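Local coordinates for protein Sam-dependent methyltransferases (Streptomyces davawensis, PDB 4D7K) that methylates 8-amino-8-demethyl-D-riboflavin twice, using S-adenosyl-L-methionine as methyl donor, in the last two steps of biosynthesis of the antibiotic roseoflavin, at residues A[179-188]-A[241-251]; A[200-211]-A[229-240]. One frame throughout, in Å; residues are numbered along the deposited sequence.

How the interactions relate
Both contacts belong to the Rossmann-like O-methyltransferase domain and to one mixed seven-stranded sheet, in which strands 230-234, 204-209, 181-185 and 247-251 lie next to one another in that order, all parallel. Interaction 1 pairs 181-185 with 247-251; interaction 2 pairs 204-209 with 230-234 and is nested along the chain inside the loop that interaction 1 closes. Their centres are about 7 Å apart, and the seam between them is the 181-185/204-209 pairing, including the probable hydrogen bonds Phe182 O to Val206 N and Gly186 N to Val208 O. The loop after 181-185 brings Gly188 N to Asp209 OD2 in a hydrogen bond, at a residue of the predicted S-adenosyl-L-methionine site.

Interaction 1. Residues A[179-188]-A[241-251]; sequences FTRFADIGGG and LPTGCDAYVLR
Ala183 N donates to Ala247 O at 2.8 Å, the shortest sound bond between two parallel strands whose axes are 23° apart; Val249 N follows, bonded almost straight to Ala183 O at 2.9 Å, and then Ile185 N to Val249 O. At the start of strand 181-185 the carboxylate of Asp246 holds the backbone: Asp246 OD2 takes the N-H of Thr180 at 3.0 Å on its syn lone pair, and OD1 receives a weaker, bent bond from Arg181 N. With chi1 at 54°, CG sits between the backbone N and the carbonyl carbon of Asp246, which turns the carboxylate toward the backbone of Thr180 and Arg181. On the face carrying Phe182 and Val249, the methyl of Ala247 lies over the ring of Phe179 in a CH-pi contact, CB 4.2 Å from the centroid. On the opposite face, Ala183 CB rests against Tyr248 CD2 at 3.6 Å, and Ile185 CD1 meets Leu241 CD2. Arg181 stretches out with one guanidinium face against Cys245 SG, which is 3.4 Å from NE. At the far end Arg251 NH2 donates to Gly187 O at 3.0 Å, in the guanidinium plane but above the carbonyl plane, while NE forms a long salt bridge with Asp184 OD2. Side-chain polar bonds thus lie at both ends of a largely buried, backbone-bonded strand pair flanked mostly by apolar side chains, and those of Arg251 are consistent with fixing the type II turn from Asp184 to Gly187.

Interaction 2. Residues A[200-211]-A[229-240]; sequences VPSSTGVLVDGP and RVEVRIGDFFDV
A right-handed beta-alpha-beta unit of the Rossmann-like fold, strand 204-209, helix 214-223 and strand 230-234, brings these segments together; the C-terminal end of its first strand and the loop after the second hold Asp209, Gly235, Asp236 and Phe237, predicted to bind S-adenosyl-L-methionine. The strands run parallel, 16° apart, joined by regular bonds such as Leu207 N to Glu231 O at 2.8 Å and Arg233 N to Leu207 O. At the start of the pairing, Arg229 grips the carbonyl of Ser203 side-on: NE and NH2 both donate to Ser203 O, at 2.9 and 2.8 Å, with that oxygen in the guanidinium plane. NE approaches almost straight down the C=O axis, NH2 from above the carbonyl plane. The bend of the Arg229 chain at chi3 (59°) swings the group back over the turn, where Pro201 O covers one face and Ser203 OG bonds to Val200 O.

At the other end Val208 chi1 (174°) directs CG1 to both Val240 CG2, at 3.7 Å, and Phe237 CD1, at 3.9 Å. The edge of the Phe237 ring is turned to the CA of Asp209. Gly235 N closes the pairing on Asp209 O, 3.3 Å away, and Ile234 CG2 packs on Pro211.

Strand 181-185 bonds to the other edge of 204-209, while 230-234 is the outermost strand of the sheet within this chain. Helix 214-223 covers Leu207, Val230 and Val232; Val206, Val208 and Arg233 touch Pro242 on the other face, and Phe237 reaches Leu265 of helix 259-270.

Interaction 1. Residues A[179-188]-A[241-251]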
# COMPACT_ATOMS: atom_id res chain seq x y z
N PHE A 179 -20.04 18.35 31.05
CA PHE A 179 -20.89 17.27 31.55
C PHE A 179 -20.24 16.62 32.76
O PHE A 179 -19.01 16.64 32.90
CB PHE A 179 -21.15 16.23 30.45
CG PHE A 179 -21.79 16.80 29.22
CD1 PHE A 179 -23.14 17.12 29.21
CD2 PHE A 179 -21.04 17.01 28.07
CE1 PHE A 179 -23.73 17.65 28.08
CE2 PHE A 179 -21.63 17.54 26.94
CZ PHE A 179 -22.97 17.86 26.95
N THR A 180 -21.05 16.05 33.64
CA THR A 180 -20.54 15.52 34.90
C THR A 180 -20.81 14.03 35.08
O THR A 180 -20.28 13.41 36.01
CB THR A 180 -21.15 16.26 36.11
OG1 THR A 180 -20.78 15.57 37.31
CG2 THR A 180 -22.66 16.30 36.00
N ARG A 181 -21.62 13.45 34.21
CA ARG A 181 -21.90 12.03 34.28
C ARG A 181 -22.05 11.41 32.89
O ARG A 181 -23.00 11.70 32.16
CB ARG A 181 -23.16 11.77 35.11
CG ARG A 181 -23.32 10.31 35.49
CD ARG A 181 -24.54 10.08 36.36
NE ARG A 181 -24.71 8.66 36.66
CZ ARG A 181 -25.82 8.13 37.17
NH1 ARG A 181 -26.87 8.90 37.43
NH2 ARG A 181 -25.89 6.83 37.40
N PHE A 182 -21.10 10.56 32.53
CA PHE A 182 -21.05 9.98 31.21
C PHE A 182 -21.61 8.56 31.18
O PHE A 182 -21.43 7.79 32.12
CB PHE A 182 -19.62 9.98 30.68
CG PHE A 182 -19.01 11.35 30.62
CD1 PHE A 182 -18.35 11.89 31.71
CD2 PHE A 182 -19.10 12.11 29.46
CE1 PHE A 182 -17.79 13.15 31.65
CE2 PHE A 182 -18.54 13.37 29.39
CZ PHE A 182 -17.89 13.89 30.49
N ALA A 183 -22.28 8.22 30.08
CA ALA A 183 -22.82 6.88 29.89
C ALA A 183 -22.35 6.33 28.55
O ALA A 183 -22.95 6.62 27.51
CB ALA A 183 -24.34 6.89 29.97
N ASP A 184 -21.28 5.55 28.58
CA ASP A 184 -20.71 4.98 27.37
C ASP A 184 -21.44 3.70 26.99
O ASP A 184 -21.17 2.63 27.55
CB ASP A 184 -19.22 4.72 27.55
CG ASP A 184 -18.47 4.70 26.22
OD1 ASP A 184 -19.10 4.40 25.18
OD2 ASP A 184 -17.25 4.99 26.22
N ILE A 185 -22.35 3.80 26.03
CA ILE A 185 -23.11 2.64 25.57
C ILE A 185 -22.33 1.89 24.50
O ILE A 185 -22.16 2.39 23.39
CB ILE A 185 -24.49 3.05 25.02
CG1 ILE A 185 -25.20 3.99 25.99
CG2 ILE A 185 -25.34 1.81 24.73
CD1 ILE A 185 -25.35 3.42 27.38
N GLY A 186 -21.86 0.70 24.86
CA GLY A 186 -21.04 -0.10 23.97
C GLY A 186 -19.59 0.34 24.01
O GLY A 186 -18.89 0.30 23.00
N GLY A 187 -19.14 0.77 25.19
CA GLY A 187 -17.80 1.32 25.34
C GLY A 187 -16.68 0.32 25.54
O GLY A 187 -15.58 0.69 25.95
N GLY A 188 -16.96 -0.95 25.26
CA GLY A 188 -15.95 -2.00 25.34
C GLY A 188 -15.30 -2.14 26.70
O GLY A 188 -15.98 -2.35 27.71
N LEU A 241 -29.58 0.15 30.94
CA LEU A 241 -29.42 1.58 30.68
C LEU A 241 -29.53 2.39 31.97
O LEU A 241 -30.56 2.35 32.64
CB LEU A 241 -30.45 2.08 29.67
CG LEU A 241 -30.15 1.88 28.19
CD1 LEU A 241 -31.25 2.51 27.34
CD2 LEU A 241 -28.80 2.46 27.83
N PRO A 242 -28.46 3.12 32.32
CA PRO A 242 -28.48 3.96 33.52
C PRO A 242 -29.36 5.19 33.34
O PRO A 242 -29.54 5.67 32.22
CB PRO A 242 -27.01 4.35 33.69
CG PRO A 242 -26.46 4.31 32.31
CD PRO A 242 -27.17 3.18 31.62
N THR A 243 -29.91 5.69 34.44
CA THR A 243 -30.80 6.85 34.40
C THR A 243 -30.21 8.02 35.18
O THR A 243 -29.66 7.84 36.27
CB THR A 243 -32.19 6.49 34.98
OG1 THR A 243 -32.75 5.41 34.23
CG2 THR A 243 -33.13 7.69 34.92
N GLY A 244 -30.31 9.22 34.62
CA GLY A 244 -29.85 10.42 35.30
C GLY A 244 -28.52 10.93 34.80
O GLY A 244 -27.94 11.85 35.38
N CYS A 245 -28.02 10.33 33.72
CA CYS A 245 -26.78 10.79 33.11
C CYS A 245 -27.06 11.98 32.21
O CYS A 245 -28.09 12.04 31.54
CB CYS A 245 -26.11 9.65 32.34
SG CYS A 245 -25.60 8.26 33.37
N ASP A 246 -26.15 12.95 32.20
CA ASP A 246 -26.34 14.15 31.41
C ASP A 246 -25.57 14.08 30.09
O ASP A 246 -25.59 15.02 29.30
CB ASP A 246 -25.95 15.40 32.20
CG ASP A 246 -24.54 15.32 32.76
OD1 ASP A 246 -24.06 14.20 33.00
OD2 ASP A 246 -23.92 16.38 32.96
N ALA A 247 -24.90 12.95 29.87
CA ALA A 247 -24.21 12.72 28.60
C ALA A 247 -24.23 11.24 28.24
O ALA A 247 -23.71 10.41 28.99
CB ALA A 247 -22.78 13.23 28.68
N TYR A 248 -24.84 10.92 27.11
CA TYR A 248 -24.88 9.55 26.61
C TYR A 248 -24.06 9.45 25.33
O TYR A 248 -24.22 10.26 24.41
CB TYR A 248 -26.32 9.11 26.35
CG TYR A 248 -27.12 8.91 27.62
CD1 TYR A 248 -27.64 9.99 28.31
CD2 TYR A 248 -27.36 7.63 28.11
CE1 TYR A 248 -28.37 9.81 29.47
CE2 TYR A 248 -28.09 7.44 29.27
CZ TYR A 248 -28.59 8.53 29.94
OH TYR A 248 -29.32 8.36 31.10
N VAL A 249 -23.19 8.44 25.26
CA VAL A 249 -22.26 8.31 24.15
C VAL A 249 -22.47 7.01 23.38
O VAL A 249 -22.45 5.92 23.96
CB VAL A 249 -20.80 8.39 24.64
CG1 VAL A 249 -19.85 8.29 23.46
CG2 VAL A 249 -20.57 9.68 25.43
N LEU A 250 -22.66 7.13 22.07
CA LEU A 250 -22.80 5.98 21.17
C LEU A 250 -21.66 5.96 20.16
O LEU A 250 -21.69 6.70 19.17
CB LEU A 250 -24.14 6.02 20.44
CG LEU A 250 -25.37 5.54 21.21
CD1 LEU A 250 -26.63 5.89 20.43
CD2 LEU A 250 -25.28 4.05 21.45
N ARG A 251 -20.66 5.12 20.39
CA ARG A 251 -19.47 5.11 19.55
C ARG A 251 -19.36 3.84 18.71
O ARG A 251 -19.01 2.77 19.21
CB ARG A 251 -18.21 5.29 20.40
CG ARG A 251 -18.14 4.40 21.64
CD ARG A 251 -16.92 4.74 22.48
NE ARG A 251 -16.33 3.56 23.11
CZ ARG A 251 -15.34 2.85 22.57
NH1 ARG A 251 -14.83 3.20 21.40
NH2 ARG A 251 -14.86 1.79 23.21

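Interaction 2. Residues A[200-211]-A[229-240]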
# COMPACT_ATOMS: atom_id res chain seq x y z
N VAL A 200 -11.80 15.37 32.19
CA VAL A 200 -12.71 16.02 33.13
C VAL A 200 -12.47 15.47 34.53
O VAL A 200 -13.05 14.45 34.90
CB VAL A 200 -14.19 15.82 32.73
CG1 VAL A 200 -15.09 16.75 33.54
CG2 VAL A 200 -14.39 16.06 31.25
N PRO A 201 -11.60 16.13 35.30
CA PRO A 201 -11.12 15.64 36.60
C PRO A 201 -12.24 15.38 37.61
O PRO A 201 -12.14 14.44 38.40
CB PRO A 201 -10.21 16.77 37.09
CG PRO A 201 -10.66 17.98 36.35
CD PRO A 201 -11.08 17.48 35.00
N SER A 202 -13.28 16.19 37.58
CA SER A 202 -14.40 16.03 38.50
C SER A 202 -15.62 15.46 37.78
O SER A 202 -16.57 16.19 37.49
CB SER A 202 -14.75 17.36 39.16
OG SER A 202 -13.62 17.91 39.81
N SER A 203 -15.59 14.16 37.49
CA SER A 203 -16.69 13.51 36.80
C SER A 203 -16.66 12.00 36.97
O SER A 203 -15.62 11.42 37.31
CB SER A 203 -16.68 13.86 35.31
OG SER A 203 -15.62 13.19 34.65
N THR A 204 -17.80 11.35 36.74
CA THR A 204 -17.90 9.90 36.83
C THR A 204 -18.44 9.34 35.52
O THR A 204 -18.74 10.10 34.59
CB THR A 204 -18.81 9.46 37.99
OG1 THR A 204 -20.13 9.95 37.77
CG2 THR A 204 -18.28 10.00 39.31
N GLY A 205 -18.56 8.02 35.45
CA GLY A 205 -19.01 7.38 34.23
C GLY A 205 -19.73 6.06 34.45
O GLY A 205 -19.63 5.46 35.52
N VAL A 206 -20.47 5.63 33.44
CA VAL A 206 -21.14 4.34 33.46
C VAL A 206 -20.81 3.58 32.18
O VAL A 206 -21.15 4.03 31.09
CB VAL A 206 -22.67 4.47 33.61
CG1 VAL A 206 -23.31 3.09 33.63
CG2 VAL A 206 -23.02 5.24 34.88
N LEU A 207 -20.15 2.44 32.32
CA LEU A 207 -19.79 1.62 31.17
C LEU A 207 -20.83 0.54 30.91
O LEU A 207 -21.03 -0.36 31.73
CB LEU A 207 -18.42 0.99 31.37
CG LEU A 207 -17.96 0.03 30.28
CD1 LEU A 207 -17.98 0.74 28.94
CD2 LEU A 207 -16.57 -0.50 30.59
N VAL A 208 -21.50 0.62 29.76
CA VAL A 208 -22.53 -0.34 29.39
C VAL A 208 -22.09 -1.21 28.22
O VAL A 208 -21.88 -0.71 27.12
CB VAL A 208 -23.84 0.37 29.02
CG1 VAL A 208 -24.86 -0.64 28.51
CG2 VAL A 208 -24.39 1.13 30.22
N ASP A 209 -21.96 -2.51 28.45
CA ASP A 209 -21.57 -3.44 27.39
C ASP A 209 -21.91 -4.88 27.76
O ASP A 209 -22.30 -5.18 28.89
CB ASP A 209 -20.07 -3.30 27.09
CG ASP A 209 -19.72 -3.74 25.68
OD1 ASP A 209 -20.12 -4.86 25.29
OD2 ASP A 209 -19.04 -2.98 24.97
N GLY A 210 -21.76 -5.78 26.79
CA GLY A 210 -22.07 -7.18 26.98
C GLY A 210 -21.04 -7.87 27.86
O GLY A 210 -20.05 -7.27 28.26
N PRO A 211 -21.28 -9.16 28.15
CA PRO A 211 -20.42 -9.94 29.04
C PRO A 211 -19.14 -10.41 28.36
O PRO A 211 -18.29 -11.02 29.00
CB PRO A 211 -21.30 -11.14 29.41
CG PRO A 211 -22.18 -11.32 28.23
CD PRO A 211 -22.44 -9.93 27.69
N ARG A 229 -14.72 5.40 39.99
CA ARG A 229 -15.39 6.47 39.24
C ARG A 229 -16.27 5.93 38.11
O ARG A 229 -17.07 6.66 37.54
CB ARG A 229 -14.35 7.44 38.67
CG ARG A 229 -13.64 8.28 39.72
CD ARG A 229 -12.57 9.15 39.10
NE ARG A 229 -13.13 10.06 38.10
CZ ARG A 229 -12.41 10.72 37.19
NH1 ARG A 229 -11.10 10.56 37.14
NH2 ARG A 229 -13.01 11.53 36.33
N VAL A 230 -16.11 4.65 37.79
CA VAL A 230 -16.90 4.03 36.73
C VAL A 230 -17.72 2.84 37.22
O VAL A 230 -17.18 1.88 37.77
CB VAL A 230 -16.02 3.56 35.56
CG1 VAL A 230 -16.83 2.70 34.60
CG2 VAL A 230 -15.43 4.75 34.84
N GLU A 231 -19.03 2.91 37.01
CA GLU A 231 -19.92 1.79 37.25
C GLU A 231 -19.99 0.93 35.99
O GLU A 231 -20.30 1.43 34.91
CB GLU A 231 -21.31 2.28 37.66
CG GLU A 231 -22.36 1.18 37.75
CD GLU A 231 -23.75 1.74 37.96
OE1 GLU A 231 -23.88 2.96 38.15
OE2 GLU A 231 -24.72 0.95 37.91
N VAL A 232 -19.70 -0.36 36.13
CA VAL A 232 -19.70 -1.27 34.99
C VAL A 232 -20.96 -2.12 34.97
O VAL A 232 -21.09 -3.08 35.74
CB VAL A 232 -18.46 -2.19 35.01
CG1 VAL A 232 -18.46 -3.10 33.79
CG2 VAL A 232 -17.18 -1.36 35.06
N ARG A 233 -21.89 -1.78 34.08
CA ARG A 233 -23.14 -2.51 33.95
C ARG A 233 -23.07 -3.51 32.79
O ARG A 233 -22.84 -3.13 31.65
CB ARG A 233 -24.31 -1.55 33.74
CG ARG A 233 -24.55 -0.63 34.92
CD ARG A 233 -25.93 0.01 34.85
NE ARG A 233 -26.26 0.73 36.08
CZ ARG A 233 -27.45 1.27 36.33
NH1 ARG A 233 -28.42 1.16 35.44
NH2 ARG A 233 -27.66 1.91 37.47
N ILE A 234 -23.28 -4.78 33.11
CA ILE A 234 -23.17 -5.85 32.13
C ILE A 234 -24.54 -6.43 31.78
O ILE A 234 -25.33 -6.78 32.66
CB ILE A 234 -22.25 -6.98 32.63
CG1 ILE A 234 -20.84 -6.45 32.90
CG2 ILE A 234 -22.20 -8.12 31.63
CD1 ILE A 234 -20.22 -5.74 31.71
N GLY A 235 -24.83 -6.54 30.49
CA GLY A 235 -26.07 -7.13 30.03
C GLY A 235 -26.56 -6.55 28.71
O GLY A 235 -25.84 -5.84 28.02
N ASP A 236 -27.81 -6.86 28.37
CA ASP A 236 -28.44 -6.34 27.16
C ASP A 236 -28.68 -4.84 27.29
O ASP A 236 -29.03 -4.36 28.36
CB ASP A 236 -29.75 -7.08 26.89
CG ASP A 236 -30.42 -6.62 25.61
OD1 ASP A 236 -30.09 -7.16 24.54
OD2 ASP A 236 -31.29 -5.72 25.69
N PHE A 237 -28.48 -4.12 26.19
CA PHE A 237 -28.60 -2.66 26.18
C PHE A 237 -29.93 -2.15 26.73
O PHE A 237 -29.97 -1.20 27.51
CB PHE A 237 -28.40 -2.12 24.76
CG PHE A 237 -26.97 -2.12 24.30
CD1 PHE A 237 -25.94 -2.30 25.20
CD2 PHE A 237 -26.67 -1.92 22.96
CE1 PHE A 237 -24.62 -2.29 24.77
CE2 PHE A 237 -25.35 -1.92 22.53
CZ PHE A 237 -24.33 -2.10 23.44
N PHE A 238 -31.03 -2.79 26.34
CA PHE A 238 -32.37 -2.32 26.68
C PHE A 238 -32.76 -2.57 28.14
O PHE A 238 -33.88 -2.26 28.55
CB PHE A 238 -33.40 -2.98 25.77
CG PHE A 238 -33.29 -2.56 24.33
CD1 PHE A 238 -33.99 -1.45 23.87
CD2 PHE A 238 -32.50 -3.27 23.44
CE1 PHE A 238 -33.89 -1.06 22.55
CE2 PHE A 238 -32.40 -2.88 22.12
CZ PHE A 238 -33.10 -1.77 21.67
N ASP A 239 -31.84 -3.11 28.93
CA ASP A 239 -32.13 -3.41 30.33
C ASP A 239 -31.25 -2.61 31.29
O ASP A 239 -31.74 -2.04 32.26
CB ASP A 239 -31.96 -4.91 30.60
CG ASP A 239 -32.98 -5.75 29.87
OD1 ASP A 239 -34.09 -5.96 30.41
OD2 ASP A 239 -32.67 -6.21 28.75
N VAL A 240 -29.95 -2.58 31.01
CA VAL A 240 -28.99 -2.00 31.95
C VAL A 240 -28.70 -0.52 31.68
O VAL A 240 -27.69 0.01 32.13
CB VAL A 240 -27.66 -2.77 31.92
CG1 VAL A 240 -27.87 -4.20 32.41
CG2 VAL A 240 -27.06 -2.77 30.52